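PDB 4N6D: TRAP dicarboxylate transporter-DctP subunit from Desulfovibrio salexigens, which probably binds a small organic acid, perhaps a dicarboxylate, in the periplasm and hands it to a TRAP-type membrane transporter. Local coordinates for residues G100-S105 against K134-F139; V93-H98 against P234-M239; S106-P111 against L122-L127. All blocks are in the same frame, centred on the assembly; numbering follows the deposited sequence.

Contact 1: G100-S105 against K134-F139; sequences GVFPLS and KEFKRF. With I3C (5-amino-2,4,6-triiodobenzene-1,3-dicarboxylic acid), chain C.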
loop_
_atom_site.group_PDB
_atom_site.type_symbol
_atom_site.label_atom_id
_atom_site.label_comp_id
_atom_site.label_asym_id
_atom_site.label_seq_id
_atom_site.Cartn_x
_atom_site.Cartn_y
_atom_site.Cartn_z
ATOM N N GLY A 100 -12.872 6.827 -7.310
ATOM C CA GLY A 100 -13.432 7.194 -8.592
ATOM C C GLY A 100 -12.387 7.670 -9.580
ATOM O O GLY A 100 -12.638 7.665 -10.776
ATOM N N VAL A 101 -11.219 8.059 -9.087
ATOM C CA VAL A 101 -10.211 8.652 -9.949
ATOM C C VAL A 101 -9.370 7.553 -10.631
ATOM O O VAL A 101 -8.807 7.781 -11.707
ATOM C CB VAL A 101 -9.339 9.592 -9.146
ATOM C CG1 VAL A 101 -8.244 10.192 -9.995
ATOM C CG2 VAL A 101 -10.203 10.697 -8.525
ATOM N N PHE A 102 -9.319 6.377 -10.007
ATOM C CA PHE A 102 -8.478 5.259 -10.477
ATOM C C PHE A 102 -9.282 3.968 -10.582
ATOM O O PHE A 102 -9.051 3.019 -9.849
ATOM C CB PHE A 102 -7.302 5.080 -9.524
ATOM C CG PHE A 102 -6.487 6.334 -9.367
ATOM C CD1 PHE A 102 -5.635 6.741 -10.362
ATOM C CD2 PHE A 102 -6.594 7.114 -8.222
ATOM C CE1 PHE A 102 -4.900 7.895 -10.232
ATOM C CE2 PHE A 102 -5.856 8.286 -8.109
ATOM C CZ PHE A 102 -5.013 8.655 -9.108
ATOM N N PRO A 103 -10.242 3.931 -11.505
ATOM C CA PRO A 103 -11.136 2.766 -11.562
ATOM C C PRO A 103 -10.430 1.458 -11.837
ATOM O O PRO A 103 -10.945 0.414 -11.410
ATOM C CB PRO A 103 -12.077 3.096 -12.714
ATOM C CG PRO A 103 -11.428 4.212 -13.463
ATOM C CD PRO A 103 -10.675 4.990 -12.433
ATOM N N LEU A 104 -9.311 1.479 -12.553
ATOM C CA LEU A 104 -8.599 0.209 -12.792
ATOM C C LEU A 104 -7.670 -0.118 -11.644
ATOM O O LEU A 104 -7.796 -1.185 -11.033
ATOM C CB LEU A 104 -7.808 0.220 -14.100
ATOM C CG LEU A 104 -7.284 -1.184 -14.443
ATOM C CD1 LEU A 104 -7.522 -1.483 -15.910
ATOM C CD2 LEU A 104 -5.834 -1.237 -14.096
ATOM N N SER A 105 -6.728 0.787 -11.346
ATOM C CA SER A 105 -5.674 0.482 -10.381
ATOM C C SER A 105 -6.187 0.307 -8.966
ATOM O O SER A 105 -5.540 -0.356 -8.155
ATOM C CB SER A 105 -4.569 1.540 -10.402
ATOM O OG SER A 105 -3.992 1.645 -11.711
ATOM N N LYS A 134 -6.271 4.762 -18.706
ATOM C CA LYS A 134 -6.375 6.172 -19.032
ATOM C C LYS A 134 -6.467 7.066 -17.803
ATOM O O LYS A 134 -6.296 8.298 -17.910
ATOM C CB LYS A 134 -7.560 6.410 -19.955
ATOM C CG LYS A 134 -8.852 5.823 -19.472
ATOM C CD LYS A 134 -9.907 5.886 -20.572
ATOM C CE LYS A 134 -10.833 7.058 -20.361
ATOM N NZ LYS A 134 -11.668 6.890 -19.144
ATOM N N GLU A 135 -6.729 6.473 -16.637
ATOM C CA GLU A 135 -6.724 7.249 -15.400
ATOM C C GLU A 135 -5.389 7.956 -15.170
ATOM O O GLU A 135 -5.312 8.970 -14.433
ATOM C CB GLU A 135 -7.069 6.375 -14.189
ATOM C CG GLU A 135 -6.115 5.240 -13.931
ATOM C CD GLU A 135 -6.797 4.012 -13.323
ATOM O OE1 GLU A 135 -7.958 3.734 -13.685
ATOM O OE2 GLU A 135 -6.159 3.345 -12.489
ATOM N N PHE A 136 -4.332 7.451 -15.797
ATOM C CA PHE A 136 -3.007 8.072 -15.651
ATOM C C PHE A 136 -2.548 8.838 -16.881
ATOM O O PHE A 136 -1.391 9.228 -16.967
ATOM C CB PHE A 136 -1.947 7.027 -15.287
ATOM C CG PHE A 136 -2.069 6.503 -13.888
ATOM C CD1 PHE A 136 -1.803 7.324 -12.816
ATOM C CD2 PHE A 136 -2.439 5.190 -13.648
ATOM C CE1 PHE A 136 -1.906 6.844 -11.515
ATOM C CE2 PHE A 136 -2.551 4.710 -12.330
ATOM C CZ PHE A 136 -2.286 5.543 -11.292
ATOM N N LYS A 137 -3.447 9.078 -17.819
ATOM C CA LYS A 137 -3.054 9.618 -19.118
ATOM C C LYS A 137 -2.408 11.002 -19.070
ATOM O O LYS A 137 -1.664 11.369 -19.988
ATOM C CB LYS A 137 -4.259 9.669 -20.064
ATOM C CG LYS A 137 -5.238 10.799 -19.744
ATOM C CD LYS A 137 -6.345 10.909 -20.784
ATOM C CE LYS A 137 -6.496 12.334 -21.298
ATOM N NZ LYS A 137 -7.932 12.771 -21.296
ATOM N N ARG A 138 -2.660 11.759 -18.009
ATOM C CA ARG A 138 -2.115 13.110 -17.884
ATOM C C ARG A 138 -0.683 13.129 -17.378
ATOM O O ARG A 138 -0.040 14.183 -17.382
ATOM C CB ARG A 138 -2.967 13.920 -16.932
ATOM C CG ARG A 138 -4.396 14.032 -17.394
ATOM C CD ARG A 138 -4.739 15.417 -17.805
ATOM N NE ARG A 138 -6.174 15.521 -18.052
ATOM C CZ ARG A 138 -6.734 15.725 -19.234
ATOM N NH1 ARG A 138 -8.059 15.803 -19.323
ATOM N NH2 ARG A 138 -5.983 15.860 -20.322
ATOM N N PHE A 139 -0.199 11.976 -16.927
ATOM C CA PHE A 139 1.100 11.896 -16.254
ATOM C C PHE A 139 2.026 10.878 -16.882
ATOM O O PHE A 139 1.578 9.966 -17.579
ATOM C CB PHE A 139 0.906 11.471 -14.798
ATOM C CG PHE A 139 -0.037 12.332 -14.044
ATOM C CD1 PHE A 139 0.327 13.612 -13.666
ATOM C CD2 PHE A 139 -1.285 11.869 -13.701
ATOM C CE1 PHE A 139 -0.556 14.421 -12.954
ATOM C CE2 PHE A 139 -2.176 12.677 -13.012
ATOM C CZ PHE A 139 -1.815 13.941 -12.638
HETATM I I3 I3C C . -5.846 20.866 -23.092
HETATM I I2 I3C C . -6.765 19.036 -17.376
HETATM I I1 I3C C . -3.878 24.157 -18.493
HETATM O O8 I3C C . -5.263 24.135 -21.899
HETATM O O9 I3C C . -3.266 23.212 -21.794
HETATM C C10 I3C C . -5.225 21.758 -16.878
HETATM N N13 I3C C . -6.857 19.001 -20.610
HETATM C C1 I3C C . -5.016 22.234 -20.534
HETATM C C6 I3C C . -5.668 21.111 -21.008
HETATM C C5 I3C C . -6.185 20.167 -20.137
HETATM C C4 I3C C . -6.039 20.396 -18.791
HETATM C C3 I3C C . -5.382 21.516 -18.326
HETATM C C2 I3C C . -4.876 22.447 -19.190
HETATM C C7 I3C C . -4.479 23.249 -21.464
HETATM O O11 I3C C . -4.206 21.357 -16.258
HETATM O O12 I3C C . -6.137 22.388 -16.291
#

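Contact 2: V93-H98 against P234-M239; sequences VSLAYH and PFAIIM. With EDO (1,2-ethanediol), chain E.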
loop_
_atom_site.group_PDB
_atom_site.type_symbol
_atom_site.label_atom_id
_atom_site.label_comp_id
_atom_site.label_asym_id
_atom_site.label_seq_id
_atom_site.Cartn_x
_atom_site.Cartn_y
_atom_site.Cartn_z
ATOM N N VAL A 93 1.046 9.557 -4.875
ATOM C CA VAL A 93 -0.392 9.449 -4.706
ATOM C C VAL A 93 -0.781 8.130 -4.046
ATOM O O VAL A 93 -0.395 7.067 -4.507
ATOM C CB VAL A 93 -1.109 9.573 -6.049
ATOM C CG1 VAL A 93 -2.619 9.414 -5.874
ATOM C CG2 VAL A 93 -0.774 10.917 -6.724
ATOM N N SER A 94 -1.566 8.213 -2.975
ATOM C CA SER A 94 -2.208 7.045 -2.378
ATOM C C SER A 94 -3.555 6.883 -3.062
ATOM O O SER A 94 -4.458 7.677 -2.851
ATOM C CB SER A 94 -2.398 7.252 -0.876
ATOM O OG SER A 94 -3.062 6.138 -0.289
ATOM N N LEU A 95 -3.700 5.862 -3.900
ATOM C CA LEU A 95 -4.878 5.799 -4.761
ATOM C C LEU A 95 -6.195 5.739 -3.986
ATOM O O LEU A 95 -7.198 6.275 -4.440
ATOM C CB LEU A 95 -4.803 4.614 -5.728
ATOM C CG LEU A 95 -3.505 4.437 -6.517
ATOM C CD1 LEU A 95 -3.681 3.269 -7.516
ATOM C CD2 LEU A 95 -3.096 5.704 -7.272
ATOM N N ALA A 96 -6.183 5.055 -2.852
ATOM C CA ALA A 96 -7.380 4.847 -2.050
ATOM C C ALA A 96 -7.996 6.148 -1.556
ATOM O O ALA A 96 -9.176 6.176 -1.219
ATOM C CB ALA A 96 -7.072 3.937 -0.847
ATOM N N TYR A 97 -7.197 7.217 -1.477
ATOM C CA TYR A 97 -7.691 8.507 -1.007
ATOM C C TYR A 97 -8.529 9.242 -2.056
ATOM O O TYR A 97 -9.143 10.271 -1.753
ATOM C CB TYR A 97 -6.513 9.395 -0.573
ATOM C CG TYR A 97 -6.909 10.694 0.115
ATOM C CD1 TYR A 97 -7.700 10.679 1.252
ATOM C CD2 TYR A 97 -6.501 11.921 -0.376
ATOM C CE1 TYR A 97 -8.074 11.851 1.878
ATOM C CE2 TYR A 97 -6.867 13.109 0.260
ATOM C CZ TYR A 97 -7.651 13.059 1.387
ATOM O OH TYR A 97 -8.041 14.227 2.030
ATOM N N HIS A 98 -8.569 8.716 -3.287
ATOM C CA HIS A 98 -9.253 9.370 -4.405
ATOM C C HIS A 98 -10.225 8.429 -5.096
ATOM O O HIS A 98 -10.031 8.067 -6.235
ATOM C CB HIS A 98 -8.224 9.835 -5.435
ATOM C CG HIS A 98 -7.100 10.600 -4.832
ATOM N ND1 HIS A 98 -7.193 11.943 -4.515
ATOM C CD2 HIS A 98 -5.876 10.202 -4.420
ATOM C CE1 HIS A 98 -6.060 12.336 -3.966
ATOM N NE2 HIS A 98 -5.245 11.298 -3.891
ATOM N N PRO A 234 -2.363 0.748 -2.516
ATOM C CA PRO A 234 -1.519 1.029 -3.675
ATOM C C PRO A 234 -1.183 2.524 -3.835
ATOM O O PRO A 234 -1.994 3.411 -3.524
ATOM C CB PRO A 234 -2.380 0.573 -4.846
ATOM C CG PRO A 234 -3.789 0.853 -4.390
ATOM C CD PRO A 234 -3.784 0.629 -2.899
ATOM N N PHE A 235 0.013 2.764 -4.364
ATOM C CA PHE A 235 0.531 4.115 -4.576
ATOM C C PHE A 235 1.059 4.235 -5.993
ATOM O O PHE A 235 1.533 3.251 -6.566
ATOM C CB PHE A 235 1.725 4.379 -3.648
ATOM C CG PHE A 235 1.384 4.431 -2.183
ATOM C CD1 PHE A 235 1.186 3.266 -1.448
ATOM C CD2 PHE A 235 1.290 5.638 -1.533
ATOM C CE1 PHE A 235 0.879 3.316 -0.119
ATOM C CE2 PHE A 235 0.989 5.696 -0.183
ATOM C CZ PHE A 235 0.780 4.524 0.521
ATOM N N ALA A 236 1.003 5.449 -6.535
ATOM C CA ALA A 236 1.654 5.768 -7.790
ATOM C C ALA A 236 2.565 6.967 -7.619
ATOM O O ALA A 236 2.228 7.915 -6.905
ATOM C CB ALA A 236 0.615 6.062 -8.878
ATOM N N ILE A 237 3.724 6.906 -8.259
ATOM C CA ILE A 237 4.593 8.079 -8.390
ATOM C C ILE A 237 4.378 8.662 -9.779
ATOM O O ILE A 237 4.605 7.998 -10.802
ATOM C CB ILE A 237 6.063 7.726 -8.170
ATOM C CG1 ILE A 237 6.269 7.032 -6.803
ATOM C CG2 ILE A 237 6.926 8.986 -8.319
ATOM C CD1 ILE A 237 5.729 7.823 -5.599
ATOM N N ILE A 238 3.878 9.894 -9.811
ATOM C CA ILE A 238 3.490 10.539 -11.066
ATOM C C ILE A 238 4.387 11.729 -11.361
ATOM O O ILE A 238 4.847 12.406 -10.441
ATOM C CB ILE A 238 1.988 11.004 -11.044
ATOM C CG1 ILE A 238 1.673 11.887 -9.829
ATOM C CG2 ILE A 238 1.048 9.790 -11.086
ATOM C CD1 ILE A 238 0.323 12.643 -9.926
ATOM N N MET A 239 4.608 11.976 -12.652
ATOM C CA MET A 239 5.415 13.101 -13.085
ATOM C C MET A 239 4.631 13.957 -14.078
ATOM O O MET A 239 3.906 13.440 -14.935
ATOM C CB MET A 239 6.703 12.580 -13.720
ATOM C CG MET A 239 7.607 13.685 -14.236
ATOM S SD MET A 239 9.223 13.070 -14.734
ATOM C CE MET A 239 10.166 14.578 -14.733
HETATM C C1 EDO E . -2.527 11.700 -1.573
HETATM O O1 EDO E . -3.011 10.556 -2.276
HETATM C C2 EDO E . -1.829 12.534 -2.626
HETATM O O2 EDO E . -2.725 12.616 -3.748
HETATM O O HOH W 1 -3.909 3.702 -1.520
#

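Contact 3: S106-P111 against L122-L127; sequences SVFELP and LALWDL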
loop_
_atom_site.group_PDB
_atom_site.type_symbol
_atom_site.label_atom_id
_atom_site.label_comp_id
_atom_site.label_asym_id
_atom_site.label_seq_id
_atom_site.Cartn_x
_atom_site.Cartn_y
_atom_site.Cartn_z
ATOM N N SER A 106 -7.337 0.905 -8.663
ATOM C CA SER A 106 -7.982 0.733 -7.356
ATOM C C SER A 106 -8.321 -0.735 -7.024
ATOM O O SER A 106 -8.676 -1.057 -5.895
ATOM C CB SER A 106 -9.238 1.591 -7.267
ATOM O OG SER A 106 -10.192 1.232 -8.246
ATOM N N VAL A 107 -8.227 -1.618 -8.017
ATOM C CA VAL A 107 -8.464 -3.038 -7.756
ATOM C C VAL A 107 -7.532 -3.480 -6.643
ATOM O O VAL A 107 -7.878 -4.362 -5.812
ATOM C CB VAL A 107 -8.266 -3.895 -9.030
ATOM C CG1 VAL A 107 -6.813 -3.922 -9.456
ATOM C CG2 VAL A 107 -8.799 -5.305 -8.814
ATOM N N PHE A 108 -6.355 -2.852 -6.567
ATOM C CA PHE A 108 -5.368 -3.258 -5.562
ATOM C C PHE A 108 -5.686 -2.804 -4.142
ATOM O O PHE A 108 -4.919 -3.103 -3.216
ATOM C CB PHE A 108 -3.947 -2.840 -5.940
ATOM C CG PHE A 108 -3.246 -3.866 -6.752
ATOM C CD1 PHE A 108 -2.529 -4.863 -6.126
ATOM C CD2 PHE A 108 -3.363 -3.887 -8.126
ATOM C CE1 PHE A 108 -1.901 -5.849 -6.854
ATOM C CE2 PHE A 108 -2.712 -4.899 -8.865
ATOM C CZ PHE A 108 -2.010 -5.876 -8.202
ATOM N N GLU A 109 -6.806 -2.110 -3.954
ATOM C CA GLU A 109 -7.314 -1.790 -2.604
ATOM C C GLU A 109 -8.136 -2.933 -1.985
ATOM O O GLU A 109 -8.377 -2.942 -0.803
ATOM C CB GLU A 109 -8.179 -0.533 -2.660
ATOM C CG GLU A 109 -7.439 0.669 -3.195
ATOM C CD GLU A 109 -8.358 1.754 -3.732
ATOM O OE1 GLU A 109 -9.560 1.742 -3.409
ATOM O OE2 GLU A 109 -7.865 2.614 -4.487
ATOM N N LEU A 110 -8.542 -3.890 -2.805
ATOM C CA LEU A 110 -9.475 -4.916 -2.398
ATOM C C LEU A 110 -8.742 -6.053 -1.688
ATOM O O LEU A 110 -7.545 -6.233 -1.862
ATOM C CB LEU A 110 -10.159 -5.515 -3.641
ATOM C CG LEU A 110 -10.995 -4.525 -4.429
ATOM C CD1 LEU A 110 -11.442 -5.143 -5.763
ATOM C CD2 LEU A 110 -12.180 -4.054 -3.603
ATOM N N PRO A 111 -9.482 -6.847 -0.924
ATOM C CA PRO A 111 -8.909 -8.063 -0.328
ATOM C C PRO A 111 -8.718 -9.136 -1.387
ATOM O O PRO A 111 -9.676 -9.835 -1.734
ATOM C CB PRO A 111 -9.950 -8.470 0.709
ATOM C CG PRO A 111 -11.240 -7.858 0.215
ATOM C CD PRO A 111 -10.857 -6.583 -0.470
ATOM N N LEU A 122 5.020 -5.492 -7.120
ATOM C CA LEU A 122 5.391 -5.941 -8.448
ATOM C C LEU A 122 4.150 -6.280 -9.269
ATOM O O LEU A 122 4.123 -5.992 -10.470
ATOM C CB LEU A 122 6.342 -7.132 -8.386
ATOM C CG LEU A 122 7.782 -6.746 -8.054
ATOM C CD1 LEU A 122 8.568 -7.952 -7.676
ATOM C CD2 LEU A 122 8.374 -5.994 -9.257
ATOM N N ALA A 123 3.134 -6.881 -8.637
ATOM C CA ALA A 123 1.901 -7.176 -9.367
ATOM C C ALA A 123 1.225 -5.888 -9.824
ATOM O O ALA A 123 0.730 -5.804 -10.949
ATOM C CB ALA A 123 0.932 -8.027 -8.537
ATOM N N LEU A 124 1.215 -4.872 -8.962
ATOM C CA LEU A 124 0.619 -3.582 -9.317
ATOM C C LEU A 124 1.312 -2.941 -10.527
ATOM O O LEU A 124 0.638 -2.457 -11.462
ATOM C CB LEU A 124 0.653 -2.647 -8.108
ATOM C CG LEU A 124 0.159 -1.209 -8.279
ATOM C CD1 LEU A 124 -1.306 -1.107 -8.673
ATOM C CD2 LEU A 124 0.444 -0.516 -6.993
ATOM N N TRP A 125 2.637 -2.929 -10.504
ATOM C CA TRP A 125 3.416 -2.358 -11.610
ATOM C C TRP A 125 3.137 -3.129 -12.903
ATOM O O TRP A 125 2.936 -2.527 -13.973
ATOM C CB TRP A 125 4.915 -2.384 -11.274
ATOM C CG TRP A 125 5.731 -1.911 -12.413
ATOM C CD1 TRP A 125 6.493 -2.679 -13.248
ATOM C CD2 TRP A 125 5.821 -0.573 -12.902
ATOM N NE1 TRP A 125 7.063 -1.895 -14.222
ATOM C CE2 TRP A 125 6.681 -0.594 -14.021
ATOM C CE3 TRP A 125 5.266 0.647 -12.497
ATOM C CZ2 TRP A 125 6.989 0.553 -14.745
ATOM C CZ3 TRP A 125 5.592 1.794 -13.210
ATOM C CH2 TRP A 125 6.445 1.740 -14.313
ATOM N N ASP A 126 3.130 -4.462 -12.820
ATOM C CA ASP A 126 2.832 -5.267 -13.993
ATOM C C ASP A 126 1.419 -5.010 -14.532
ATOM O O ASP A 126 1.208 -4.969 -15.754
ATOM C CB ASP A 126 2.975 -6.772 -13.725
ATOM C CG ASP A 126 4.410 -7.246 -13.698
ATOM O OD1 ASP A 126 5.327 -6.466 -14.035
ATOM O OD2 ASP A 126 4.602 -8.451 -13.401
ATOM N N LEU A 127 0.446 -4.866 -13.635
ATOM C CA LEU A 127 -0.911 -4.633 -14.077
ATOM C C LEU A 127 -0.991 -3.291 -14.793
ATOM O O LEU A 127 -1.621 -3.185 -15.849
ATOM C CB LEU A 127 -1.909 -4.697 -12.911
ATOM C CG LEU A 127 -3.360 -4.619 -13.372
ATOM C CD1 LEU A 127 -3.840 -5.982 -13.911
ATOM C CD2 LEU A 127 -4.289 -4.110 -12.260
#

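Contact 1: G100-S105 against K134-F139
Glu135 fastens the loop 100-105 to the turn 134-139 by using both oxygens of its carboxylate on two successive backbone N-H groups. Leu104 N donates to OE1 of Glu135 at 2.9 Å and Ser105 N donates to OE2 at the same separation, the first bond nearly straight (167°), and each oxygen uses its syn lone pair. OE2 is gripped a second time: the hydroxyl Ser105 OG donates a hydrogen bond to Glu135 OE2 at 2.9 Å, arriving almost in line with the C-O bond. Three donors thus fix the carboxylate against rotation, and N-H groups at the start of a 3-10 turn would probably favour its charged form. Glu135 OE1 also lies 3.2 Å from Pro103 N, which has no hydrogen to give. The side chain starts with CG lodged between the backbone N and the carbonyl carbon (chi1 61°) and the chain bends at chi2, carrying the carboxylate to the N-H groups of Leu104 and Ser105. Phe102 turns the edge of its ring to Glu135 CG, while its CE1 meets CE1 of Phe136 at 3.4 Å, the two rings tilted 32° apart. Ser105 OG lies in the plane of the Phe136 ring, at its edge. Farther along, the Arg138 guanidinium lies between Lys137 CE and an iodine of the phasing compound I3C, whose site Arg81 and Met84 complete. The two loops flank helix 117-131 in the chain; Phe136 reaches inward to Val141 and Met144 of strand 139-146 and to strand 234-240, whereas Phe139 packs on helix 79-85.

Contact 2: V93-H98 against P234-M239
The ring of Phe235 leans obliquely against Ser94, its CE2 atom 3.8 Å from Ser94 CB, and Val93 O also approaches it at a slant. Phe145 and Phe43 meet the same ring elsewhere, the latter edge-to-face. A second ring, that of His98, has CB of Tyr97 over one face; at its edge lies a 1,2-ethanediol, probably from the crystallisation liquor, its C2 in the ring plane and both hydroxyls sharing hydrogen bonds with NE2. Ser94 N donates to the diol as well.

Between the strands, Val93 and Ala236 form an antiparallel hydrogen-bonded pair: Val93 N reaches Ala236 O at 2.9 Å (169°), and Ala236 N returns to Val93 O at 2.9 Å. Ser94 and Phe235 follow as a non-hydrogen-bonded pair. Beyond it Leu95 N donates to Pro234 O at 3.0 Å, tilted somewhat out of the carbonyl plane.

On the Val93 and Ala236 face, Val93 CG2 lies 3.8 Å from Ile238 CD1. Leu95, whose CG stands anti to the carbonyl carbon (chi1 -49°), spreads CD1 against Pro234 CG and CD2 against Ala236 CB. The pairing joins strand 90-94 to the antiparallel strand 234-240, neighbours in the 2-1-3-5-4 order characteristic of class II periplasmic binding proteins. Regular backbone bonds backed by methyl packing imply a firm core seam; where the chain leaves the strand for a 3-10 turn, a water continues the link, donating to Pro234 O, accepting from Ala96 N and bonding Ser94 OG.

Contact 3: S106-P111 against L122-L127
Leu127 N donates to Ala123 O at 2.9 Å, a helical bond that spaces two residues of helix 117-131 one turn apart where both touch Phe108. The aromatic ring lies against that turn of the helix. Over one face sits Leu124: its CB stands 4.0 Å from the ring centroid and only 5° off the normal, a well-centred CH-pi contact, and its CA lies above the rim. CG of Leu124 is anti to the backbone N (chi1 176°), which brings the methyl CD1 to 3.5 Å from Phe108 CD2.

Two more residues touch the ring. Ala123 comes at a slant, its CB 3.7 Å from Phe108 CZ, and Leu127 CD2 lies at the edge, in the ring plane, 3.8 Å from CE2 of Phe108. That same leucine methyl touches Val107 CG1, also at 3.8 Å, so a single branch fills the angle between the valine and the aromatic ring.

Behind the loop, Val107 packs on Trp311 and on Leu326 of helix 322-337, and Phe114 meets the Phe108 ring at a slant. The 3-10 turn 106-109 is therefore joined to helix 117-131 by apolar packing, the ring also lying against the helix backbone: the seam depends on shape and on exclusion of water, while Ser106 OG bonds Phe102 O and Trp311, and Asp126 forms salt bridges with Lys335 and Arg260.

The contacts are nested along the chain: contact 3 lies within the loop closed by contact 1, which lies within the loop closed by contact 2. Their centres are 10 Å (contacts 1 and 2), 13 Å (1 and 3) and 12 Å (2 and 3) apart, and every pair touches. Ser105 CB rests 3.5 Å from Leu95 CD1, and Leu104 CD2 lies 3.7 Å from Leu127 CD2. Pro234 CB is likewise 3.7 Å from Leu124 CD2, so helix 117-131 abuts the sheet. Contact 1 reaches the I3C site through Arg138, whereas the side chain of Ile238 in contact 2 stays about 12 Å from this phasing reagent.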